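PDB 3OQG: Hpy188I from Helicobacter pylori, which cleaves double-stranded DNA at a specific recognition sequence as a restriction endonuclease of the GIY-YIG family, probably with the aid of a metal ion. Local coordinates for residues Asn68-Gln78 with Lys127-Gln138; Arg94-Val103 with Thr113-Ser121. All blocks are in the same frame, centred on the assembly; numbering follows the deposited sequence. Where two conformers were deposited one is given.

Contact 1: residues Asn68-Gln78 with Lys127-Gln138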
loop_
_atom_site.group_PDB
_atom_site.type_symbol
_atom_site.label_atom_id
_atom_site.label_comp_id
_atom_site.label_asym_id
_atom_site.label_seq_id
_atom_site.Cartn_x
_atom_site.Cartn_y
_atom_site.Cartn_z
ATOM N N ASN A 68 17.803 -5.829 -6.058
ATOM C CA ASN A 68 16.951 -5.465 -7.195
ATOM C C ASN A 68 15.540 -5.102 -6.744
ATOM O O ASN A 68 14.958 -5.796 -5.916
ATOM C CB ASN A 68 16.857 -6.612 -8.206
ATOM C CG ASN A 68 17.844 -6.480 -9.352
ATOM O OD1 ASN A 68 18.849 -5.777 -9.257
ATOM N ND2 ASN A 68 17.554 -7.168 -10.449
ATOM N N GLU A 69 14.998 -4.026 -7.314
ATOM C CA GLU A 69 13.684 -3.483 -6.918
ATOM C C GLU A 69 12.623 -3.768 -7.971
ATOM O O GLU A 69 12.895 -3.626 -9.157
ATOM C CB GLU A 69 13.809 -1.967 -6.777
ATOM C CG GLU A 69 14.819 -1.525 -5.763
ATOM C CD GLU A 69 14.844 -0.030 -5.583
ATOM O OE1 GLU A 69 15.045 0.692 -6.586
ATOM O OE2 GLU A 69 14.662 0.419 -4.434
ATOM N N GLY A 70 11.404 -4.113 -7.556
ATOM C CA GLY A 70 10.310 -4.327 -8.488
ATOM C C GLY A 70 10.242 -5.770 -8.935
ATOM O O GLY A 70 10.874 -6.164 -9.929
ATOM N N LEU A 71 9.501 -6.576 -8.184
ATOM C CA LEU A 71 9.400 -8.006 -8.457
ATOM C C LEU A 71 7.996 -8.530 -8.160
ATOM O O LEU A 71 7.255 -7.964 -7.348
ATOM C CB LEU A 71 10.411 -8.808 -7.625
ATOM C CG LEU A 71 10.239 -8.881 -6.098
ATOM C CD1 LEU A 71 10.965 -10.135 -5.509
ATOM C CD2 LEU A 71 10.762 -7.597 -5.480
ATOM N N VAL A 72 7.654 -9.619 -8.833
ATOM C CA VAL A 72 6.597 -10.498 -8.404
ATOM C C VAL A 72 7.273 -11.686 -7.724
ATOM O O VAL A 72 8.305 -12.189 -8.195
ATOM C CB VAL A 72 5.705 -10.965 -9.573
ATOM C CG1 VAL A 72 4.574 -11.858 -9.053
ATOM C CG2 VAL A 72 5.151 -9.770 -10.337
ATOM N N TYR A 73 6.733 -12.095 -6.576
ATOM C CA TYR A 73 7.265 -13.251 -5.855
ATOM C C TYR A 73 6.210 -14.297 -5.560
ATOM O O TYR A 73 5.001 -14.001 -5.512
ATOM C CB TYR A 73 7.964 -12.823 -4.564
ATOM C CG TYR A 73 7.073 -12.105 -3.587
ATOM C CD1 TYR A 73 7.029 -10.728 -3.551
ATOM C CD2 TYR A 73 6.289 -12.818 -2.675
ATOM C CE1 TYR A 73 6.200 -10.050 -2.633
ATOM C CE2 TYR A 73 5.501 -12.181 -1.748
ATOM C CZ TYR A 73 5.440 -10.806 -1.733
ATOM O OH TYR A 73 4.632 -10.168 -0.838
ATOM N N VAL A 74 6.678 -15.534 -5.387
ATOM C CA VAL A 74 5.843 -16.666 -5.019
ATOM C C VAL A 74 6.497 -17.324 -3.821
ATOM O O VAL A 74 7.680 -17.644 -3.874
ATOM C CB VAL A 74 5.709 -17.700 -6.175
ATOM C CG1 VAL A 74 4.674 -18.815 -5.813
ATOM C CG2 VAL A 74 5.322 -16.979 -7.497
ATOM N N PHE A 75 5.733 -17.466 -2.739
ATOM C CA PHE A 75 6.141 -18.178 -1.531
ATOM C C PHE A 75 5.683 -19.619 -1.667
ATOM O O PHE A 75 4.481 -19.895 -1.835
ATOM C CB PHE A 75 5.476 -17.569 -0.292
ATOM C CG PHE A 75 6.077 -16.260 0.182
ATOM C CD1 PHE A 75 7.142 -15.639 -0.473
ATOM C CD2 PHE A 75 5.536 -15.627 1.293
ATOM C CE1 PHE A 75 7.704 -14.446 0.004
ATOM C CE2 PHE A 75 6.084 -14.428 1.765
ATOM C CZ PHE A 75 7.154 -13.836 1.112
ATOM N N VAL A 76 6.636 -20.536 -1.571
ATOM C CA VAL A 76 6.354 -21.961 -1.745
ATOM C C VAL A 76 6.796 -22.689 -0.487
ATOM O O VAL A 76 7.926 -22.497 0.000
ATOM C CB VAL A 76 7.075 -22.510 -2.992
ATOM C CG1 VAL A 76 6.830 -24.032 -3.177
ATOM C CG2 VAL A 76 6.629 -21.734 -4.210
ATOM N N ILE A 77 5.924 -23.541 0.030
ATOM C CA ILE A 77 6.193 -24.289 1.260
ATOM C C ILE A 77 5.936 -25.762 0.980
ATOM O O ILE A 77 4.813 -26.145 0.635
ATOM C CB ILE A 77 5.305 -23.831 2.432
ATOM C CG1 ILE A 77 5.427 -22.325 2.654
ATOM C CG2 ILE A 77 5.638 -24.669 3.701
ATOM C CD1 ILE A 77 4.475 -21.763 3.726
ATOM N N GLN A 78 6.973 -26.581 1.125
ATOM C CA GLN A 78 6.899 -28.004 0.769
ATOM C C GLN A 78 6.195 -28.208 -0.572
ATOM O O GLN A 78 5.256 -29.005 -0.692
ATOM C CB GLN A 78 6.223 -28.804 1.883
ATOM C CG GLN A 78 7.084 -28.934 3.120
ATOM C CD GLN A 78 6.513 -29.900 4.133
ATOM O OE1 GLN A 78 5.682 -30.745 3.808
ATOM N NE2 GLN A 78 6.982 -29.795 5.368
ATOM N N LYS A 127 8.051 -23.996 8.644
ATOM C CA LYS A 127 8.881 -24.555 7.596
ATOM C C LYS A 127 9.628 -23.456 6.852
ATOM O O LYS A 127 9.186 -22.303 6.792
ATOM C CB LYS A 127 8.033 -25.331 6.581
ATOM C CG LYS A 127 7.205 -26.471 7.151
ATOM C CD LYS A 127 8.056 -27.582 7.716
ATOM C CE LYS A 127 7.215 -28.683 8.360
ATOM N NZ LYS A 127 8.086 -29.827 8.791
ATOM N N ILE A 128 10.770 -23.823 6.283
ATOM C CA ILE A 128 11.521 -22.894 5.442
ATOM C C ILE A 128 10.682 -22.653 4.176
ATOM O O ILE A 128 10.041 -23.582 3.640
ATOM C CB ILE A 128 12.930 -23.426 5.146
ATOM C CG1 ILE A 128 13.779 -23.388 6.436
ATOM C CG2 ILE A 128 13.571 -22.605 4.096
ATOM C CD1 ILE A 128 15.053 -24.200 6.361
ATOM N N VAL A 129 10.618 -21.392 3.757
ATOM C CA VAL A 129 9.831 -20.985 2.611
ATOM C C VAL A 129 10.749 -20.664 1.455
ATOM O O VAL A 129 11.670 -19.862 1.600
ATOM C CB VAL A 129 9.010 -19.711 2.939
ATOM C CG1 VAL A 129 8.163 -19.300 1.782
ATOM C CG2 VAL A 129 8.196 -19.911 4.198
ATOM N N GLN A 130 10.516 -21.274 0.300
ATOM C CA GLN A 130 11.233 -20.901 -0.895
ATOM C C GLN A 130 10.538 -19.705 -1.539
ATOM O O GLN A 130 9.287 -19.698 -1.693
ATOM C CB GLN A 130 11.353 -22.074 -1.869
ATOM C CG GLN A 130 12.289 -23.184 -1.398
ATOM C CD GLN A 130 11.754 -23.986 -0.221
ATOM O OE1 GLN A 130 10.631 -24.474 -0.268
ATOM N NE2 GLN A 130 12.538 -24.097 0.849
ATOM N N VAL A 131 11.342 -18.730 -1.967
ATOM C CA VAL A 131 10.844 -17.540 -2.629
ATOM C C VAL A 131 11.361 -17.515 -4.067
ATOM O O VAL A 131 12.550 -17.405 -4.288
ATOM C CB VAL A 131 11.253 -16.239 -1.942
ATOM C CG1 VAL A 131 10.560 -15.033 -2.618
ATOM C CG2 VAL A 131 10.911 -16.295 -0.440
ATOM N N TYR A 132 10.443 -17.653 -5.007
ATOM C CA TYR A 132 10.741 -17.520 -6.441
ATOM C C TYR A 132 10.320 -16.144 -6.908
ATOM O O TYR A 132 9.315 -15.594 -6.427
ATOM C CB TYR A 132 10.022 -18.611 -7.246
ATOM C CG TYR A 132 10.429 -20.029 -6.934
ATOM C CD1 TYR A 132 11.387 -20.697 -7.707
ATOM C CD2 TYR A 132 9.835 -20.738 -5.904
ATOM C CE1 TYR A 132 11.754 -22.020 -7.434
ATOM C CE2 TYR A 132 10.232 -22.040 -5.608
ATOM C CZ TYR A 132 11.176 -22.683 -6.393
ATOM O OH TYR A 132 11.518 -23.993 -6.125
ATOM N N ALA A 133 11.086 -15.570 -7.831
ATOM C CA ALA A 133 10.854 -14.178 -8.226
ATOM C C ALA A 133 10.958 -13.957 -9.713
ATOM O O ALA A 133 11.716 -14.645 -10.412
ATOM C CB ALA A 133 11.838 -13.266 -7.535
ATOM N N PHE A 134 10.249 -12.923 -10.152
ATOM C CA PHE A 134 10.280 -12.422 -11.523
ATOM C C PHE A 134 10.441 -10.924 -11.432
ATOM O O PHE A 134 9.669 -10.278 -10.706
ATOM C CB PHE A 134 8.960 -12.752 -12.196
ATOM C CG PHE A 134 8.715 -11.974 -13.463
ATOM C CD1 PHE A 134 9.563 -12.107 -14.545
ATOM C CD2 PHE A 134 7.626 -11.107 -13.565
ATOM C CE1 PHE A 134 9.347 -11.385 -15.718
ATOM C CE2 PHE A 134 7.407 -10.391 -14.739
ATOM C CZ PHE A 134 8.270 -10.534 -15.811
ATOM N N PHE A 135 11.445 -10.373 -12.130
ATOM C CA PHE A 135 11.714 -8.938 -12.116
ATOM C C PHE A 135 11.318 -8.373 -13.493
ATOM O O PHE A 135 12.050 -8.573 -14.467
ATOM C CB PHE A 135 13.191 -8.650 -11.823
ATOM C CG PHE A 135 13.637 -9.061 -10.453
ATOM C CD1 PHE A 135 13.619 -8.151 -9.405
ATOM C CD2 PHE A 135 14.070 -10.353 -10.205
ATOM C CE1 PHE A 135 14.015 -8.524 -8.139
ATOM C CE2 PHE A 135 14.469 -10.734 -8.930
ATOM C CZ PHE A 135 14.435 -9.812 -7.899
ATOM N N PRO A 136 10.129 -7.744 -13.597
ATOM C CA PRO A 136 9.730 -7.175 -14.889
ATOM C C PRO A 136 10.655 -6.089 -15.385
ATOM O O PRO A 136 11.322 -5.419 -14.598
ATOM C CB PRO A 136 8.345 -6.589 -14.615
ATOM C CG PRO A 136 8.195 -6.532 -13.171
ATOM C CD PRO A 136 9.075 -7.568 -12.579
ATOM N N GLU A 137 10.716 -5.926 -16.701
ATOM C CA GLU A 137 11.450 -4.811 -17.278
ATOM C C GLU A 137 10.766 -3.521 -16.864
ATOM O O GLU A 137 9.533 -3.456 -16.795
ATOM C CB GLU A 137 11.493 -4.902 -18.803
ATOM C CG GLU A 137 12.246 -6.109 -19.338
ATOM C CD GLU A 137 12.332 -6.104 -20.848
ATOM O OE1 GLU A 137 12.222 -5.008 -21.440
ATOM O OE2 GLU A 137 12.505 -7.191 -21.437
ATOM N N GLN A 138 11.569 -2.502 -16.577
ATOM C CA GLN A 138 11.049 -1.225 -16.131
ATOM C C GLN A 138 11.048 -0.237 -17.293
ATOM O O GLN A 138 12.060 -0.064 -17.956
ATOM C CB GLN A 138 11.902 -0.687 -14.997
ATOM C CG GLN A 138 11.982 -1.631 -13.796
ATOM C CD GLN A 138 12.922 -1.126 -12.732
ATOM O OE1 GLN A 138 13.689 -0.183 -12.963
ATOM N NE2 GLN A 138 12.903 -1.767 -11.572
HETATM O O HOH W 1 14.767 -0.048 -9.948
HETATM O O HOH W 2 11.495 -4.554 -11.986
HETATM O O HOH W 3 9.456 -25.543 2.031
#
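Phe135, just past strand 129-134, has its ring held between two residues of the chain that enters strand 71-77. Leu71 CB sits over one face as a CH-pi contact, 4.0 Å from the ring centroid, and Asn68 ND2 lies over the opposite one, toward the rim, with amide and ring planes 79° apart. Gly70, at backbone angles suited to glycine, forms with Leu71 a G1 beta bulge opposite Ser87. A water 2.7 Å from Gly70 O also accepts from Gln138 NE2, bridging the diverging chains. Beyond this end the strands pair antiparallel: Val72 with Phe134, Val74 with Tyr132 and Val76 with Gln130 each exchange two backbone hydrogen bonds. At the far end another water accepts from Gln78 N and donates to Ile128 O and Gln130 OE1, while Gln130 NE2 bonds Glu46 of strand 42-50.

The side chains divide by face. Phe75 runs alongside Val131, its CE1 3.7 Å from Val131 CG2, and Phe75 CB meets Val129 CG1 at 3.8 Å. Tyr73 has CG wedged between its backbone N and carbonyl carbon (chi1 60°), which leads the ring away from the partner strand toward Tyr98. On the reverse face Val76 CG2 rests 3.8 Å from Tyr132 CD2, and Tyr32 stacks on the Tyr132 ring.

Leu71-Val72-Tyr73 probably corresponds to the GIY half of the family motif. The pair lies inside the five-stranded sheet, with strand 42-50 beside 129-134 and strand 80-87 beside 71-77; Leu122 of helix 113-125 packs on Ile77 and Val129, and Phe144 of the second subunit meets Phe134.

Contact 2: residues Arg94-Val103 with Thr113-Ser121; sequences RVQSYNCGKV and TTNYFVLQS. With nucleotides of chain C.
Helices 94-98 and 113-121 cross almost at a right angle (86°), their axes 9.9 Å apart at closest, and the type I turn from Tyr98 to Gly101 brings Gly101 CA within 3.6 Å of Tyr116 CA. Gly101 CA makes a CA-H...O contact to Asn115 O at 3.4 Å, and Leu119 CD2 lies against the Gly101 carbonyl carbon. Gly101 O takes a nearly straight bond from Gln120 NE2 (2.9 Å, 171°), in the Gln120 amide plane; this NE2 also bonds Glu54.

Asn115 is the polar hub. Its OD1 is gripped end-on by both terminal nitrogens of Arg94, NH1 at 3.0 Å and NH2 at 3.2 Å, and lies in the guanidinium plane. The bend at chi2 of Arg94 (64°) folds the guanidinium back over the Tyr98 ring, NH1 above its centre; C2' of DG6 of chain C lies over the opposite face of the guanidinium, holding it between ring and sugar. Val118 CG1 packs on Tyr98 CE1.

Asn115 ND2 lies 3.3 Å from DG6 N7 and donates to Ser97 OG, which in turn donates to the major-groove atom N7 of DA7 of chain C at 2.7 Å. Arg94 NH2 reaches OP2 of DG6, and Thr114 OG1 donates to OP2 of DT5 of that strand. Asn115 probably also holds Arg94 and Ser97 in place for the phosphate and the adenine, consistent with coupling of backbone grip to sequence reading.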
loop_
_atom_site.group_PDB
_atom_site.type_symbol
_atom_site.label_atom_id
_atom_site.label_comp_id
_atom_site.label_asym_id
_atom_site.label_seq_id
_atom_site.Cartn_x
_atom_site.Cartn_y
_atom_site.Cartn_z
ATOM N N ARG A 94 10.568 -6.079 1.684
ATOM C CA ARG A 94 9.259 -6.709 1.764
ATOM C C ARG A 94 9.206 -7.692 2.930
ATOM O O ARG A 94 8.199 -7.780 3.621
ATOM C CB ARG A 94 8.856 -7.402 0.450
ATOM C CG ARG A 94 7.447 -8.038 0.490
ATOM C CD ARG A 94 6.352 -6.973 0.684
ATOM N NE ARG A 94 4.987 -7.464 0.898
ATOM C CZ ARG A 94 4.418 -7.649 2.090
ATOM N NH1 ARG A 94 5.087 -7.445 3.191
ATOM N NH2 ARG A 94 3.138 -8.014 2.167
ATOM N N VAL A 95 10.279 -8.458 3.132
ATOM C CA VAL A 95 10.351 -9.349 4.297
ATOM C C VAL A 95 10.348 -8.564 5.620
ATOM O O VAL A 95 9.677 -8.963 6.556
ATOM C CB VAL A 95 11.554 -10.297 4.189
ATOM C CG1 VAL A 95 11.726 -11.118 5.512
ATOM C CG2 VAL A 95 11.362 -11.193 2.970
ATOM N N GLN A 96 11.126 -7.485 5.694
ATOM C CA GLN A 96 11.096 -6.499 6.797
ATOM C C GLN A 96 9.635 -6.132 7.112
ATOM O O GLN A 96 9.164 -6.213 8.254
ATOM C CB GLN A 96 11.899 -5.292 6.297
ATOM C CG GLN A 96 12.285 -4.244 7.281
ATOM C CD GLN A 96 13.296 -3.313 6.575
ATOM O OE1 GLN A 96 13.045 -2.129 6.404
ATOM N NE2 GLN A 96 14.402 -3.907 6.057
ATOM N N SER A 97 8.897 -5.794 6.069
ATOM C CA SER A 97 7.465 -5.486 6.197
ATOM C C SER A 97 6.673 -6.683 6.763
ATOM O O SER A 97 5.915 -6.536 7.729
ATOM C CB SER A 97 6.913 -5.011 4.846
ATOM O OG SER A 97 5.548 -4.595 4.967
ATOM N N TYR A 98 6.832 -7.880 6.207
ATOM C CA TYR A 98 6.200 -9.084 6.818
ATOM C C TYR A 98 6.535 -9.236 8.290
ATOM O O TYR A 98 5.680 -9.620 9.103
ATOM C CB TYR A 98 6.598 -10.357 6.076
ATOM C CG TYR A 98 5.833 -10.562 4.794
ATOM C CD1 TYR A 98 4.451 -10.696 4.803
ATOM C CD2 TYR A 98 6.489 -10.653 3.572
ATOM C CE1 TYR A 98 3.753 -10.917 3.651
ATOM C CE2 TYR A 98 5.789 -10.873 2.401
ATOM C CZ TYR A 98 4.423 -10.982 2.435
ATOM O OH TYR A 98 3.709 -11.202 1.268
ATOM N N ASN A 99 7.779 -8.929 8.659
ATOM C CA ASN A 99 8.180 -9.002 10.061
ATOM C C ASN A 99 7.478 -7.991 10.986
ATOM O O ASN A 99 7.658 -8.049 12.209
ATOM C CB ASN A 99 9.702 -8.909 10.187
ATOM C CG ASN A 99 10.388 -10.179 9.776
ATOM O OD1 ASN A 99 9.765 -11.257 9.780
ATOM N ND2 ASN A 99 11.693 -10.085 9.425
ATOM N N CYS A 100 6.686 -7.085 10.401
ATOM C CA CYS A 100 5.780 -6.219 11.172
ATOM C C CYS A 100 4.499 -6.919 11.632
ATOM O O CYS A 100 3.731 -6.344 12.411
ATOM C CB CYS A 100 5.400 -4.984 10.368
ATOM S SG CYS A 100 6.794 -3.883 10.043
ATOM N N GLY A 101 4.266 -8.136 11.145
ATOM C CA GLY A 101 3.072 -8.899 11.481
ATOM C C GLY A 101 3.035 -9.498 12.873
ATOM O O GLY A 101 2.455 -10.540 13.053
ATOM N N LYS A 102 3.659 -8.847 13.849
ATOM C CA LYS A 102 3.733 -9.370 15.208
ATOM C C LYS A 102 2.398 -9.250 15.937
ATOM O O LYS A 102 1.624 -8.324 15.710
ATOM C CB LYS A 102 4.856 -8.667 16.001
ATOM C CG LYS A 102 6.250 -8.828 15.437
ATOM C CD LYS A 102 7.228 -8.341 16.464
ATOM C CE LYS A 102 8.620 -8.322 16.004
ATOM N NZ LYS A 102 9.474 -7.956 17.158
ATOM N N VAL A 103 2.148 -10.192 16.845
ATOM C CA VAL A 103 0.950 -10.156 17.673
ATOM C C VAL A 103 0.728 -8.795 18.330
ATOM O O VAL A 103 -0.397 -8.254 18.288
ATOM C CB VAL A 103 0.975 -11.289 18.713
ATOM C CG1 VAL A 103 -0.132 -11.101 19.772
ATOM C CG2 VAL A 103 0.894 -12.658 18.023
ATOM N N THR A 113 -3.157 -6.225 8.264
ATOM C CA THR A 113 -3.737 -7.554 8.505
ATOM C C THR A 113 -3.044 -8.649 7.676
ATOM O O THR A 113 -2.874 -9.765 8.168
ATOM C CB THR A 113 -5.293 -7.621 8.316
ATOM O OG1 THR A 113 -5.607 -7.473 6.932
ATOM C CG2 THR A 113 -6.001 -6.557 9.151
ATOM N N THR A 114 -2.595 -8.303 6.473
ATOM C CA THR A 114 -1.822 -9.203 5.617
ATOM C C THR A 114 -0.527 -9.634 6.281
ATOM O O THR A 114 -0.199 -10.825 6.311
ATOM C CB THR A 114 -1.453 -8.519 4.271
ATOM O OG1 THR A 114 -2.642 -8.199 3.559
ATOM C CG2 THR A 114 -0.598 -9.426 3.404
ATOM N N ASN A 115 0.239 -8.666 6.760
ATOM C CA ASN A 115 1.536 -9.007 7.340
ATOM C C ASN A 115 1.351 -9.875 8.592
ATOM O O ASN A 115 2.100 -10.824 8.821
ATOM C CB ASN A 115 2.373 -7.771 7.617
ATOM C CG ASN A 115 2.962 -7.187 6.364
ATOM O OD1 ASN A 115 3.123 -7.883 5.364
ATOM N ND2 ASN A 115 3.302 -5.900 6.410
ATOM N N TYR A 116 0.324 -9.570 9.370
ATOM C CA TYR A 116 -0.043 -10.402 10.528
ATOM C C TYR A 116 -0.399 -11.837 10.133
ATOM O O TYR A 116 0.153 -12.793 10.674
ATOM C CB TYR A 116 -1.197 -9.757 11.265
ATOM C CG TYR A 116 -1.808 -10.619 12.325
ATOM C CD1 TYR A 116 -1.162 -10.865 13.527
ATOM C CD2 TYR A 116 -3.050 -11.217 12.111
ATOM C CE1 TYR A 116 -1.762 -11.690 14.513
ATOM C CE2 TYR A 116 -3.649 -12.017 13.084
ATOM C CZ TYR A 116 -3.004 -12.267 14.262
ATOM O OH TYR A 116 -3.649 -13.069 15.209
ATOM N N PHE A 117 -1.320 -11.985 9.193
ATOM C CA PHE A 117 -1.724 -13.310 8.734
ATOM C C PHE A 117 -0.519 -14.097 8.174
ATOM O O PHE A 117 -0.328 -15.269 8.494
ATOM C CB PHE A 117 -2.852 -13.210 7.703
ATOM C CG PHE A 117 -3.044 -14.487 6.917
ATOM C CD1 PHE A 117 -3.656 -15.582 7.497
ATOM C CD2 PHE A 117 -2.506 -14.618 5.643
ATOM C CE1 PHE A 117 -3.768 -16.787 6.802
ATOM C CE2 PHE A 117 -2.611 -15.819 4.947
ATOM C CZ PHE A 117 -3.243 -16.904 5.530
ATOM N N VAL A 118 0.282 -13.467 7.326
ATOM C CA VAL A 118 1.419 -14.163 6.725
ATOM C C VAL A 118 2.513 -14.503 7.742
ATOM O O VAL A 118 2.946 -15.655 7.814
ATOM C CB VAL A 118 1.981 -13.407 5.496
ATOM C CG1 VAL A 118 3.244 -14.126 4.967
ATOM C CG2 VAL A 118 0.931 -13.293 4.407
ATOM N N LEU A 119 2.953 -13.544 8.555
ATOM C CA LEU A 119 4.033 -13.843 9.493
ATOM C C LEU A 119 3.579 -14.955 10.464
ATOM O O LEU A 119 4.312 -15.920 10.701
ATOM C CB LEU A 119 4.420 -12.606 10.271
ATOM C CG LEU A 119 5.498 -12.852 11.332
ATOM C CD1 LEU A 119 6.788 -13.229 10.645
ATOM C CD2 LEU A 119 5.705 -11.626 12.233
ATOM N N GLN A 120 2.378 -14.817 11.014
ATOM C CA GLN A 120 1.920 -15.757 12.044
ATOM C C GLN A 120 1.714 -17.141 11.437
ATOM O O GLN A 120 2.038 -18.149 12.075
ATOM C CB GLN A 120 0.666 -15.281 12.759
ATOM C CG GLN A 120 0.850 -13.988 13.552
ATOM C CD GLN A 120 1.996 -14.058 14.530
ATOM O OE1 GLN A 120 2.178 -15.070 15.240
ATOM N NE2 GLN A 120 2.772 -12.982 14.599
ATOM N N SER A 121 1.204 -17.184 10.209
ATOM C CA SER A 121 1.006 -18.475 9.521
ATOM C C SER A 121 2.338 -19.150 9.234
ATOM O O SER A 121 2.501 -20.342 9.489
ATOM C CB SER A 121 0.213 -18.301 8.220
ATOM O OG SER A 121 -1.140 -17.950 8.498
ATOM P P DG C 6 1.199 -7.909 -1.126
ATOM O OP1 DG C 6 1.646 -8.569 -2.370
ATOM O OP2 DG C 6 1.257 -8.639 0.168
ATOM O "O5'" DG C 6 1.979 -6.530 -0.984
ATOM C "C5'" DG C 6 1.605 -5.429 -1.808
ATOM C "C4'" DG C 6 2.117 -4.132 -1.232
ATOM O "O4'" DG C 6 1.498 -3.850 0.047
ATOM C "C3'" DG C 6 3.628 -4.099 -0.988
ATOM O "O3'" DG C 6 4.161 -2.906 -1.558
ATOM C "C2'" DG C 6 3.748 -4.060 0.524
ATOM C "C1'" DG C 6 2.496 -3.290 0.875
ATOM N N9 DG C 6 2.074 -3.387 2.269
ATOM C C8 DG C 6 1.708 -4.511 2.974
ATOM N N7 DG C 6 1.450 -4.264 4.231
ATOM C C5 DG C 6 1.637 -2.891 4.359
ATOM C C6 DG C 6 1.523 -2.043 5.495
ATOM O O6 DG C 6 1.231 -2.345 6.664
ATOM N N1 DG C 6 1.805 -0.714 5.168
ATOM C C2 DG C 6 2.163 -0.268 3.920
ATOM N N2 DG C 6 2.417 1.046 3.798
ATOM N N3 DG C 6 2.273 -1.047 2.862
ATOM C C4 DG C 6 2.004 -2.336 3.154
ATOM P P DT C 5 -4.547 -9.516 0.891
ATOM O OP1 DT C 5 -4.528 -10.355 -0.326
ATOM O OP2 DT C 5 -4.090 -10.077 2.185
ATOM O "O5'" DT C 5 -3.672 -8.231 0.580
ATOM C "C5'" DT C 5 -3.681 -7.638 -0.708
ATOM C "C4'" DT C 5 -2.517 -6.687 -0.820
ATOM O "O4'" DT C 5 -2.785 -5.535 0.005
ATOM C "C3'" DT C 5 -1.217 -7.304 -0.306
ATOM O "O3'" DT C 5 -0.314 -7.467 -1.398
ATOM C "C2'" DT C 5 -0.723 -6.351 0.777
ATOM C "C1'" DT C 5 -1.594 -5.106 0.630
ATOM N N1 DT C 5 -1.976 -4.462 1.902
ATOM C C2 DT C 5 -1.614 -3.149 2.110
ATOM O O2 DT C 5 -0.962 -2.497 1.310
ATOM N N3 DT C 5 -2.046 -2.622 3.298
ATOM C C4 DT C 5 -2.777 -3.262 4.280
ATOM O O4 DT C 5 -3.101 -2.653 5.300
ATOM C C5 DT C 5 -3.107 -4.639 4.005
ATOM C C7 DT C 5 -3.897 -5.410 5.016
ATOM C C6 DT C 5 -2.693 -5.164 2.847
ATOM P P DA C 7 5.726 -2.607 -1.466
ATOM O OP1 DA C 7 6.184 -2.279 -2.833
ATOM O OP2 DA C 7 6.402 -3.691 -0.703
ATOM O "O5'" DA C 7 5.797 -1.282 -0.585
ATOM C "C5'" DA C 7 5.075 -0.121 -0.992
ATOM C "C4'" DA C 7 5.448 1.070 -0.139
ATOM O "O4'" DA C 7 4.941 0.900 1.204
ATOM C "C3'" DA C 7 6.942 1.351 -0.004
ATOM O "O3'" DA C 7 7.177 2.757 -0.132
ATOM C "C2'" DA C 7 7.281 0.852 1.390
ATOM C "C1'" DA C 7 5.982 1.016 2.158
ATOM N N9 DA C 7 5.770 -0.020 3.172
ATOM C C8 DA C 7 5.634 -1.372 2.957
ATOM N N7 DA C 7 5.469 -2.069 4.054
ATOM C C5 DA C 7 5.493 -1.116 5.063
ATOM C C6 DA C 7 5.382 -1.214 6.461
ATOM N N6 DA C 7 5.212 -2.371 7.117
ATOM N N1 DA C 7 5.453 -0.072 7.176
ATOM C C2 DA C 7 5.625 1.088 6.519
ATOM N N3 DA C 7 5.746 1.307 5.216
ATOM C C4 DA C 7 5.673 0.152 4.532
#

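Overall arrangement
The two contacts show how a sheet and its covering helices can jointly build a nuclease site. Contact 1 pairs two inner strands of the five-stranded sheet; contact 2 crosses two helices packed on that sheet, the centres being 16 Å apart. Along the chain, 68-78 comes first, then strand 80-87, both halves of contact 2, and finally 127-138, directly after helix 113-125. The contacts meet where Tyr73 OH lies 2.5 Å from Tyr98 OH, a probable hydrogen bond, and where the Phe75 and Tyr98 rings touch. Val72 of contact 1 and Arg94 of contact 2 both have side chains within about 7 Å of that of His86, a calcium-binding residue; a bound sodium ion lies about 6 Å from the Tyr73 side chain and 7 Å from that of Arg94.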